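Local coordinates for protein membrane-bound lytic murein transglycosylase (Agrobacterium tumefaciens, PDB 2PNW) that probably cleaves the glycan strands of peptidoglycan, acting as a lytic transglycosylase, at residues R15-W20 with D357-L362; D114-P119 with W176-V181; N134-F139 with E151-F156. All coordinates share one frame; numbering follows the deposited sequence.

Contact 1: residues R15-W20 with D357-L362; sequences RDLPGW and DFYILL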
loop_
_atom_site.group_PDB
_atom_site.type_symbol
_atom_site.label_atom_id
_atom_site.label_comp_id
_atom_site.label_asym_id
_atom_site.label_seq_id
_atom_site.Cartn_x
_atom_site.Cartn_y
_atom_site.Cartn_z
ATOM N N ARG A 15 5.448 -10.911 26.460
ATOM C CA ARG A 15 5.640 -12.374 26.508
ATOM C C ARG A 15 4.659 -13.164 25.643
ATOM O O ARG A 15 4.934 -14.301 25.291
ATOM C CB ARG A 15 5.523 -12.898 27.944
ATOM C CG ARG A 15 6.814 -12.875 28.726
ATOM C CD ARG A 15 7.009 -11.563 29.450
ATOM N NE ARG A 15 7.490 -11.781 30.815
ATOM C CZ ARG A 15 7.709 -10.810 31.702
ATOM N NH1 ARG A 15 7.496 -9.536 31.376
ATOM N NH2 ARG A 15 8.150 -11.114 32.921
ATOM N N ASP A 16 3.513 -12.573 25.320
ATOM C CA ASP A 16 2.511 -13.245 24.504
ATOM C C ASP A 16 2.740 -13.089 22.993
ATOM O O ASP A 16 2.031 -13.699 22.189
ATOM C CB ASP A 16 1.112 -12.750 24.877
ATOM C CG ASP A 16 0.716 -13.123 26.306
ATOM O OD1 ASP A 16 0.901 -14.306 26.685
ATOM O OD2 ASP A 16 0.212 -12.237 27.049
ATOM N N LEU A 17 3.704 -12.257 22.608
ATOM C CA LEU A 17 3.973 -12.006 21.192
ATOM C C LEU A 17 5.011 -13.003 20.727
ATOM O O LEU A 17 6.184 -12.867 21.060
ATOM C CB LEU A 17 4.461 -10.562 20.970
ATOM C CG LEU A 17 3.485 -9.391 20.758
ATOM C CD1 LEU A 17 2.321 -9.418 21.712
ATOM C CD2 LEU A 17 4.253 -8.060 20.886
ATOM N N PRO A 18 4.580 -14.031 19.972
ATOM C CA PRO A 18 5.511 -15.093 19.596
ATOM C C PRO A 18 6.657 -14.560 18.747
ATOM O O PRO A 18 6.425 -13.877 17.737
ATOM C CB PRO A 18 4.637 -16.062 18.797
ATOM C CG PRO A 18 3.232 -15.766 19.243
ATOM C CD PRO A 18 3.230 -14.277 19.432
ATOM N N GLY A 19 7.878 -14.836 19.191
ATOM C CA GLY A 19 9.075 -14.399 18.504
ATOM C C GLY A 19 9.495 -12.963 18.787
ATOM O O GLY A 19 10.477 -12.511 18.229
ATOM N N TRP A 20 8.759 -12.257 19.646
ATOM C CA TRP A 20 9.112 -10.877 20.035
ATOM C C TRP A 20 10.577 -10.791 20.442
ATOM O O TRP A 20 11.339 -9.964 19.926
ATOM C CB TRP A 20 8.209 -10.368 21.179
ATOM C CG TRP A 20 8.671 -9.054 21.756
ATOM C CD1 TRP A 20 9.338 -8.853 22.934
ATOM C CD2 TRP A 20 8.531 -7.768 21.152
ATOM N NE1 TRP A 20 9.601 -7.511 23.110
ATOM C CE2 TRP A 20 9.122 -6.826 22.023
ATOM C CE3 TRP A 20 7.943 -7.317 19.961
ATOM C CZ2 TRP A 20 9.155 -5.455 21.737
ATOM C CZ3 TRP A 20 7.967 -5.945 19.679
ATOM C CH2 TRP A 20 8.573 -5.035 20.565
ATOM N N ASP A 357 -1.665 -13.453 13.063
ATOM C CA ASP A 357 -2.185 -12.793 14.258
ATOM C C ASP A 357 -1.640 -11.363 14.262
ATOM O O ASP A 357 -0.430 -11.175 14.102
ATOM C CB ASP A 357 -1.739 -13.531 15.541
ATOM C CG ASP A 357 -2.439 -14.904 15.725
ATOM O OD1 ASP A 357 -3.540 -15.112 15.167
ATOM O OD2 ASP A 357 -1.878 -15.765 16.443
ATOM N N PHE A 358 -2.528 -10.381 14.430
ATOM C CA PHE A 358 -2.151 -8.951 14.492
ATOM C C PHE A 358 -2.148 -8.453 15.934
ATOM O O PHE A 358 -3.122 -8.660 16.646
ATOM C CB PHE A 358 -3.170 -8.108 13.707
ATOM C CG PHE A 358 -2.917 -8.054 12.224
ATOM C CD1 PHE A 358 -2.706 -9.217 11.491
ATOM C CD2 PHE A 358 -2.907 -6.829 11.563
ATOM C CE1 PHE A 358 -2.463 -9.170 10.113
ATOM C CE2 PHE A 358 -2.690 -6.759 10.180
ATOM C CZ PHE A 358 -2.460 -7.934 9.455
ATOM N N TYR A 359 -1.070 -7.800 16.372
ATOM C CA TYR A 359 -1.054 -7.148 17.688
ATOM C C TYR A 359 -0.666 -5.699 17.446
ATOM O O TYR A 359 0.344 -5.443 16.802
ATOM C CB TYR A 359 -0.032 -7.786 18.650
ATOM C CG TYR A 359 -0.125 -9.289 18.841
ATOM C CD1 TYR A 359 -0.778 -9.830 19.955
ATOM C CD2 TYR A 359 0.444 -10.166 17.917
ATOM C CE1 TYR A 359 -0.865 -11.205 20.140
ATOM C CE2 TYR A 359 0.355 -11.561 18.081
ATOM C CZ TYR A 359 -0.298 -12.069 19.205
ATOM O OH TYR A 359 -0.361 -13.447 19.398
ATOM N N ILE A 360 -1.444 -4.756 17.958
ATOM C CA ILE A 360 -1.113 -3.335 17.798
ATOM C C ILE A 360 -0.442 -2.837 19.083
ATOM O O ILE A 360 -0.810 -3.260 20.203
ATOM C CB ILE A 360 -2.374 -2.479 17.386
ATOM C CG1 ILE A 360 -1.978 -1.039 17.024
ATOM C CG2 ILE A 360 -3.449 -2.483 18.490
ATOM C CD1 ILE A 360 -3.169 -0.197 16.483
ATOM N N LEU A 361 0.559 -1.970 18.945
ATOM C CA LEU A 361 1.217 -1.416 20.121
ATOM C C LEU A 361 0.697 -0.000 20.303
ATOM O O LEU A 361 0.927 0.865 19.447
ATOM C CB LEU A 361 2.739 -1.419 19.981
ATOM C CG LEU A 361 3.508 -2.726 19.717
ATOM C CD1 LEU A 361 5.002 -2.492 19.958
ATOM C CD2 LEU A 361 3.029 -3.866 20.580
ATOM N N LEU A 362 -0.028 0.235 21.395
ATOM C CA LEU A 362 -0.576 1.581 21.643
ATOM C C LEU A 362 0.334 2.381 22.540
ATOM O O LEU A 362 0.825 1.854 23.536
ATOM C CB LEU A 362 -1.977 1.515 22.265
ATOM C CG LEU A 362 -3.029 0.662 21.557
ATOM C CD1 LEU A 362 -4.385 0.867 22.195
ATOM C CD2 LEU A 362 -3.086 1.032 20.070
#

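Contact 2: residues D114-P119 with W176-V181; sequences DVWRYP and WARSKV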
loop_
_atom_site.group_PDB
_atom_site.type_symbol
_atom_site.label_atom_id
_atom_site.label_comp_id
_atom_site.label_asym_id
_atom_site.label_seq_id
_atom_site.Cartn_x
_atom_site.Cartn_y
_atom_site.Cartn_z
ATOM N N ASP A 114 6.205 2.032 -31.709
ATOM C CA ASP A 114 5.394 0.836 -31.811
ATOM C C ASP A 114 5.632 -0.128 -30.657
ATOM O O ASP A 114 4.769 -0.958 -30.359
ATOM C CB ASP A 114 5.626 0.151 -33.163
ATOM C CG ASP A 114 4.898 0.859 -34.313
ATOM O OD1 ASP A 114 4.193 1.876 -34.074
ATOM O OD2 ASP A 114 5.030 0.395 -35.467
ATOM N N VAL A 115 6.800 -0.013 -30.018
ATOM C CA VAL A 115 7.171 -0.851 -28.874
ATOM C C VAL A 115 6.789 -0.152 -27.548
ATOM O O VAL A 115 6.094 -0.733 -26.722
ATOM C CB VAL A 115 8.687 -1.156 -28.877
ATOM C CG1 VAL A 115 9.125 -1.781 -27.569
ATOM C CG2 VAL A 115 9.076 -2.061 -30.086
ATOM N N TRP A 116 7.266 1.076 -27.375
ATOM C CA TRP A 116 7.005 1.876 -26.158
ATOM C C TRP A 116 5.711 2.597 -26.400
ATOM O O TRP A 116 5.705 3.713 -26.871
ATOM C CB TRP A 116 8.166 2.866 -25.930
ATOM C CG TRP A 116 9.482 2.129 -25.888
ATOM C CD1 TRP A 116 10.410 2.036 -26.897
ATOM C CD2 TRP A 116 10.007 1.378 -24.789
ATOM N NE1 TRP A 116 11.482 1.267 -26.488
ATOM C CE2 TRP A 116 11.263 0.850 -25.202
ATOM C CE3 TRP A 116 9.555 1.109 -23.486
ATOM C CZ2 TRP A 116 12.057 0.067 -24.367
ATOM C CZ3 TRP A 116 10.346 0.314 -22.652
ATOM C CH2 TRP A 116 11.587 -0.208 -23.104
ATOM N N ARG A 117 4.599 1.942 -26.074
ATOM C CA ARG A 117 3.305 2.406 -26.564
ATOM C C ARG A 117 2.302 2.671 -25.454
ATOM O O ARG A 117 1.202 3.144 -25.733
ATOM C CB ARG A 117 2.718 1.359 -27.560
ATOM C CG ARG A 117 2.547 -0.019 -26.937
ATOM C CD ARG A 117 2.121 -1.098 -27.944
ATOM N NE ARG A 117 0.832 -0.835 -28.558
ATOM C CZ ARG A 117 0.124 -1.746 -29.239
ATOM N NH1 ARG A 117 -1.037 -1.407 -29.783
ATOM N NH2 ARG A 117 0.570 -2.997 -29.382
ATOM N N TYR A 118 2.638 2.319 -24.219
ATOM C CA TYR A 118 1.658 2.415 -23.137
ATOM C C TYR A 118 2.006 3.555 -22.201
ATOM O O TYR A 118 2.921 3.420 -21.395
ATOM C CB TYR A 118 1.587 1.096 -22.355
ATOM C CG TYR A 118 1.260 -0.086 -23.248
ATOM C CD1 TYR A 118 0.019 -0.157 -23.899
ATOM C CD2 TYR A 118 2.187 -1.121 -23.453
ATOM C CE1 TYR A 118 -0.302 -1.244 -24.741
ATOM C CE2 TYR A 118 1.878 -2.225 -24.309
ATOM C CZ TYR A 118 0.620 -2.261 -24.927
ATOM O OH TYR A 118 0.278 -3.320 -25.754
ATOM N N PRO A 119 1.284 4.674 -22.329
ATOM C CA PRO A 119 1.649 5.856 -21.537
ATOM C C PRO A 119 1.445 5.654 -20.034
ATOM O O PRO A 119 0.580 4.861 -19.600
ATOM C CB PRO A 119 0.716 6.936 -22.073
ATOM C CG PRO A 119 -0.504 6.162 -22.613
ATOM C CD PRO A 119 0.136 4.923 -23.227
ATOM N N TRP A 176 6.622 6.090 -21.370
ATOM C CA TRP A 176 5.868 5.052 -22.073
ATOM C C TRP A 176 6.457 3.696 -21.770
ATOM O O TRP A 176 7.658 3.496 -21.921
ATOM C CB TRP A 176 5.924 5.274 -23.593
ATOM C CG TRP A 176 4.946 6.264 -24.098
ATOM C CD1 TRP A 176 3.680 6.001 -24.591
ATOM C CD2 TRP A 176 5.121 7.672 -24.182
ATOM N NE1 TRP A 176 3.071 7.167 -24.969
ATOM C CE2 TRP A 176 3.938 8.206 -24.732
ATOM C CE3 TRP A 176 6.168 8.532 -23.852
ATOM C CZ2 TRP A 176 3.776 9.555 -24.968
ATOM C CZ3 TRP A 176 6.002 9.875 -24.057
ATOM C CH2 TRP A 176 4.811 10.383 -24.602
ATOM N N ALA A 177 5.614 2.764 -21.339
ATOM C CA ALA A 177 6.029 1.387 -21.039
ATOM C C ALA A 177 5.842 0.520 -22.299
ATOM O O ALA A 177 5.172 0.929 -23.247
ATOM C CB ALA A 177 5.191 0.836 -19.884
ATOM N N ARG A 178 6.433 -0.667 -22.302
ATOM C CA ARG A 178 6.285 -1.600 -23.436
ATOM C C ARG A 178 5.451 -2.809 -23.073
ATOM O O ARG A 178 5.140 -3.620 -23.958
ATOM C CB ARG A 178 7.656 -2.071 -23.964
ATOM C CG ARG A 178 8.506 -2.790 -22.938
ATOM C CD ARG A 178 9.862 -3.244 -23.543
ATOM N NE ARG A 178 9.623 -4.100 -24.701
ATOM C CZ ARG A 178 10.500 -4.339 -25.674
ATOM N NH1 ARG A 178 11.712 -3.790 -25.646
ATOM N NH2 ARG A 178 10.150 -5.140 -26.685
ATOM N N SER A 179 5.115 -2.958 -21.789
ATOM C CA SER A 179 4.248 -4.061 -21.332
ATOM C C SER A 179 2.985 -3.534 -20.648
ATOM O O SER A 179 3.074 -2.895 -19.592
ATOM C CB SER A 179 5.005 -4.980 -20.386
ATOM O OG SER A 179 4.122 -5.892 -19.734
ATOM N N LYS A 180 1.811 -3.819 -21.212
ATOM C CA LYS A 180 0.576 -3.370 -20.549
ATOM C C LYS A 180 0.321 -4.098 -19.232
ATOM O O LYS A 180 -0.200 -3.499 -18.281
ATOM C CB LYS A 180 -0.654 -3.342 -21.495
ATOM C CG LYS A 180 -1.267 -4.652 -21.870
ATOM C CD LYS A 180 -2.335 -4.412 -22.951
ATOM C CE LYS A 180 -2.524 -5.626 -23.827
ATOM N NZ LYS A 180 -3.517 -5.313 -24.916
ATOM N N VAL A 181 0.715 -5.377 -19.142
ATOM C CA VAL A 181 0.507 -6.111 -17.911
ATOM C C VAL A 181 1.445 -5.619 -16.801
ATOM O O VAL A 181 1.035 -5.481 -15.642
ATOM C CB VAL A 181 0.594 -7.643 -18.110
ATOM C CG1 VAL A 181 0.537 -8.343 -16.751
ATOM C CG2 VAL A 181 -0.600 -8.096 -18.990
HETATM O O HOH W 1 5.182 -3.268 -26.672
HETATM O O HOH W 2 -2.050 -3.763 -26.842
#

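Contact 3: residues N134-F139 with E151-F156; sequences NRPDGF and EGISYF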
loop_
_atom_site.group_PDB
_atom_site.type_symbol
_atom_site.label_atom_id
_atom_site.label_comp_id
_atom_site.label_asym_id
_atom_site.label_seq_id
_atom_site.Cartn_x
_atom_site.Cartn_y
_atom_site.Cartn_z
ATOM N N ASN A 134 -18.462 20.674 -3.829
ATOM C CA ASN A 134 -18.575 20.534 -5.278
ATOM C C ASN A 134 -19.332 19.286 -5.770
ATOM O O ASN A 134 -19.571 19.154 -6.973
ATOM C CB ASN A 134 -17.206 20.676 -5.982
ATOM C CG ASN A 134 -16.254 19.521 -5.676
ATOM O OD1 ASN A 134 -16.520 18.709 -4.799
ATOM N ND2 ASN A 134 -15.128 19.454 -6.396
ATOM N N ARG A 135 -19.716 18.400 -4.851
ATOM C CA ARG A 135 -20.401 17.147 -5.257
ATOM C C ARG A 135 -21.733 17.474 -5.889
ATOM O O ARG A 135 -22.606 18.088 -5.250
ATOM C CB ARG A 135 -20.590 16.214 -4.071
ATOM C CG ARG A 135 -21.109 14.799 -4.464
ATOM C CD ARG A 135 -21.351 13.950 -3.225
ATOM N NE ARG A 135 -20.098 13.645 -2.529
ATOM C CZ ARG A 135 -19.741 14.168 -1.358
ATOM N NH1 ARG A 135 -20.532 15.056 -0.765
ATOM N NH2 ARG A 135 -18.583 13.832 -0.799
ATOM N N PRO A 136 -21.911 17.069 -7.157
ATOM C CA PRO A 136 -23.184 17.340 -7.816
ATOM C C PRO A 136 -24.317 16.475 -7.251
ATOM O O PRO A 136 -24.076 15.424 -6.651
ATOM C CB PRO A 136 -22.912 17.042 -9.295
ATOM C CG PRO A 136 -21.621 16.318 -9.358
ATOM C CD PRO A 136 -20.933 16.369 -8.021
ATOM N N ASP A 137 -25.539 16.969 -7.417
ATOM C CA ASP A 137 -26.733 16.243 -7.028
ATOM C C ASP A 137 -26.730 14.861 -7.695
ATOM O O ASP A 137 -26.512 14.759 -8.908
ATOM C CB ASP A 137 -27.973 17.025 -7.453
ATOM C CG ASP A 137 -28.244 18.217 -6.545
ATOM O OD1 ASP A 137 -27.499 18.408 -5.551
ATOM O OD2 ASP A 137 -29.223 18.944 -6.819
ATOM N N GLY A 138 -26.912 13.833 -6.879
ATOM C CA GLY A 138 -26.970 12.446 -7.357
ATOM C C GLY A 138 -25.636 11.738 -7.548
ATOM O O GLY A 138 -25.600 10.535 -7.842
ATOM N N PHE A 139 -24.535 12.463 -7.354
ATOM C CA PHE A 139 -23.178 11.858 -7.475
ATOM C C PHE A 139 -22.973 10.826 -6.386
ATOM O O PHE A 139 -23.419 11.006 -5.254
ATOM C CB PHE A 139 -22.103 12.966 -7.340
ATOM C CG PHE A 139 -20.847 12.730 -8.136
ATOM C CD1 PHE A 139 -20.874 12.809 -9.535
ATOM C CD2 PHE A 139 -19.636 12.489 -7.503
ATOM C CE1 PHE A 139 -19.688 12.637 -10.295
ATOM C CE2 PHE A 139 -18.445 12.327 -8.256
ATOM C CZ PHE A 139 -18.485 12.395 -9.652
ATOM N N GLU A 151 -19.987 21.876 -17.658
ATOM C CA GLU A 151 -21.307 21.495 -17.151
ATOM C C GLU A 151 -21.337 21.229 -15.645
ATOM O O GLU A 151 -22.348 20.746 -15.123
ATOM C CB GLU A 151 -21.847 20.277 -17.937
ATOM C CG GLU A 151 -20.786 19.592 -18.834
ATOM C CD GLU A 151 -21.165 18.178 -19.290
ATOM O OE1 GLU A 151 -21.398 17.292 -18.422
ATOM O OE2 GLU A 151 -21.187 17.944 -20.528
ATOM N N GLY A 152 -20.253 21.554 -14.941
ATOM C CA GLY A 152 -20.140 21.228 -13.524
ATOM C C GLY A 152 -19.173 20.071 -13.299
ATOM O O GLY A 152 -18.021 20.129 -13.728
ATOM N N ILE A 153 -19.616 19.017 -12.633
ATOM C CA ILE A 153 -18.740 17.869 -12.399
ATOM C C ILE A 153 -19.418 16.616 -12.919
ATOM O O ILE A 153 -20.633 16.468 -12.742
ATOM C CB ILE A 153 -18.401 17.727 -10.922
ATOM C CG1 ILE A 153 -17.369 18.823 -10.537
ATOM C CG2 ILE A 153 -17.869 16.326 -10.579
ATOM C CD1 ILE A 153 -16.885 18.714 -9.149
ATOM N N SER A 154 -18.634 15.747 -13.553
ATOM C CA SER A 154 -19.144 14.460 -14.028
ATOM C C SER A 154 -18.175 13.334 -13.620
ATOM O O SER A 154 -17.131 13.596 -13.005
ATOM C CB SER A 154 -19.398 14.540 -15.533
ATOM O OG SER A 154 -18.200 14.749 -16.253
ATOM N N TYR A 155 -18.508 12.082 -13.915
ATOM C CA TYR A 155 -17.572 10.992 -13.617
ATOM C C TYR A 155 -16.366 11.039 -14.571
ATOM O O TYR A 155 -16.537 11.284 -15.780
ATOM C CB TYR A 155 -18.300 9.629 -13.719
ATOM C CG TYR A 155 -19.286 9.437 -12.590
ATOM C CD1 TYR A 155 -18.844 9.201 -11.287
ATOM C CD2 TYR A 155 -20.665 9.554 -12.823
ATOM C CE1 TYR A 155 -19.750 9.051 -10.233
ATOM C CE2 TYR A 155 -21.582 9.422 -11.782
ATOM C CZ TYR A 155 -21.108 9.174 -10.501
ATOM O OH TYR A 155 -21.990 9.013 -9.490
ATOM N N PHE A 156 -15.170 10.763 -14.043
ATOM C CA PHE A 156 -13.982 10.731 -14.881
ATOM C C PHE A 156 -14.026 9.427 -15.695
ATOM O O PHE A 156 -14.558 8.421 -15.203
ATOM C CB PHE A 156 -12.706 10.829 -14.030
ATOM C CG PHE A 156 -11.506 11.209 -14.833
ATOM C CD1 PHE A 156 -11.228 12.550 -15.111
ATOM C CD2 PHE A 156 -10.694 10.209 -15.401
ATOM C CE1 PHE A 156 -10.107 12.892 -15.904
ATOM C CE2 PHE A 156 -9.601 10.546 -16.193
ATOM C CZ PHE A 156 -9.310 11.880 -16.435
HETATM O O HOH W 3 -24.367 8.328 -10.074
#

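Contact 1: residues R15-W20 with D357-L362
Leu17 lays its CD1 methyl on one face of the Tyr359 ring, 3.9 Å from the ring centroid and shifted toward the CD1 rim, a CH-pi contact in which the two side chains run antiparallel. Leu17 CG, anti to the carbonyl carbon and beside the backbone N (chi1 -87°), brings the leucine fork nearer the strand than the CB direction alone would: CD1 takes the tyrosine, while CD2 lies 4.4 Å from Leu361 CD2 in looser apolar packing. At the far end of the ring, Pro18 CD sits 3.7 Å from Tyr359 OH, the puckered proline set roughly perpendicular to the phenol. Trp20 adds a light apolar touch, CH2 standing 4.4 Å from Leu361 CD1, and its NE1 is satisfied by Glu80. A type II turn from Leu17 to Trp20, closed by the bond from Trp20 N to Leu17 O, presents these side chains together; Gly19 suits its third position, where phi is positive. On the strand, the alternation of side chains brings Tyr359 and Leu361 to the same face. Strand 353-363, in the 3D-domain region, probably related to double-psi beta-barrels, runs between strands 83-89 and 299-304, while Phe301 also touches Leu17 and Phe79 of helix 72-82 packs against both Trp20 and Leu361.

Contact 2: residues D114-P119 with W176-V181
Ala177 and Tyr118 exchange two backbone hydrogen bonds, Ala177 N to Tyr118 O at 2.8 Å and Tyr118 N to Ala177 O at 3.0 Å, both nearly straight. The same Ala177 carbonyl accepts a weak, bent bond from Arg117 N, so Arg117 and Tyr118 together face one residue in a classic beta bulge. Water reinforces the join: one molecule donates to both Val115 O and Arg178 O, and another links Tyr118 OH to Lys180 NZ, which also forms a salt bridge with Asp249. The bulge opens the short antiparallel pairing of strands 118-121 and 173-177, within the MltA-specific insert, just after an inverse gamma turn centred on Trp116. Beyond the backbone, the phenol of Tyr118 is sandwiched: Arg117 CG lies over one face, and Lys180 CB over the other, 3.7 Å from the centroid. The lysine's CG stands between backbone N and carbonyl carbon (chi1 74°), and its extended chain follows the ring toward the hydroxyl. Arg178 uses its aliphatic portion on Trp116, with CD 3.5 Å from CH2, while bending at chi3 turns its guanidinium 72° from the indole plane; Val115 CG1 covers a guanidinium face, 3.5 Å from CZ. Across the non-hydrogen-bonded pair, compact Pro119 lies against the Trp176 indole, CA over one face and CB 3.7 Å from NE1.

Contact 3: residues N134-F139 with E151-F156
Phe139 and Tyr155 stack face to face in an offset pair, their centroids 4.2 Å apart and planes 10° from parallel. Phe139 CE1 lies almost over the middle of the tyrosine ring, whereas Tyr155 CE1 falls nearer the rim of the phenylalanine, 3.6 Å from that same CE1. Each side chain reaches back along the other, which brings the phenol oxygen over the Phe139 backbone, where Asp140 N is its hydrogen-bond partner. Phenylalanine suits the buried side of this stack, and tyrosine the exposed side, where its hydroxyl can meet polar groups. Ile153 continues the apolar packing: CG2 is 4.1 Å from Phe139 CZ, and CB is 3.8 Å from Pro136 CG. Its CG1 is anti to the carbonyl carbon (chi1 -75°), and the extended arm beyond ends in CD1, which lies 3.3 Å from Asn134 ND2; that amide is itself bonded to Asp129 O, while OD1 accepts from Asp131 N. The loop comes back on itself in a type II turn from Pro136 to Phe139, with Gly138 adopting the positive phi of its third position, and folds over strand 152-154, an outer strand of the small antiparallel sheet formed with 145-149 and 127-129 in the MltA-specific insert. Toward solvent the fit slackens. Gly138 O is 4.3 Å from Tyr155 OH, and a water lies beside them, unusually close to the hydroxyl and only weakly bonded to the glycine carbonyl. Ser154 points its CB away from the loop; its small hydroxyl bonds to Asp149.

How the contacts relate
The three contacts are separate in space but nested along the chain: contact 3 lies inside the loop closed by contact 2, which lies inside the still longer one closed by contact 1. Contact 1 joins a segment near the N-terminus to the 3D-domain region, about 44 Å between centres from contact 2 and 46 Å from contact 3, on the opposite side of the chain's centre from both. Contacts 2 and 3 share the MltA-specific insert, with centres 32 Å apart and nearest atoms about 12 Å apart. Their settings also differ: contact 1 is largely buried, whereas contacts 2 and 3 lie at the surface.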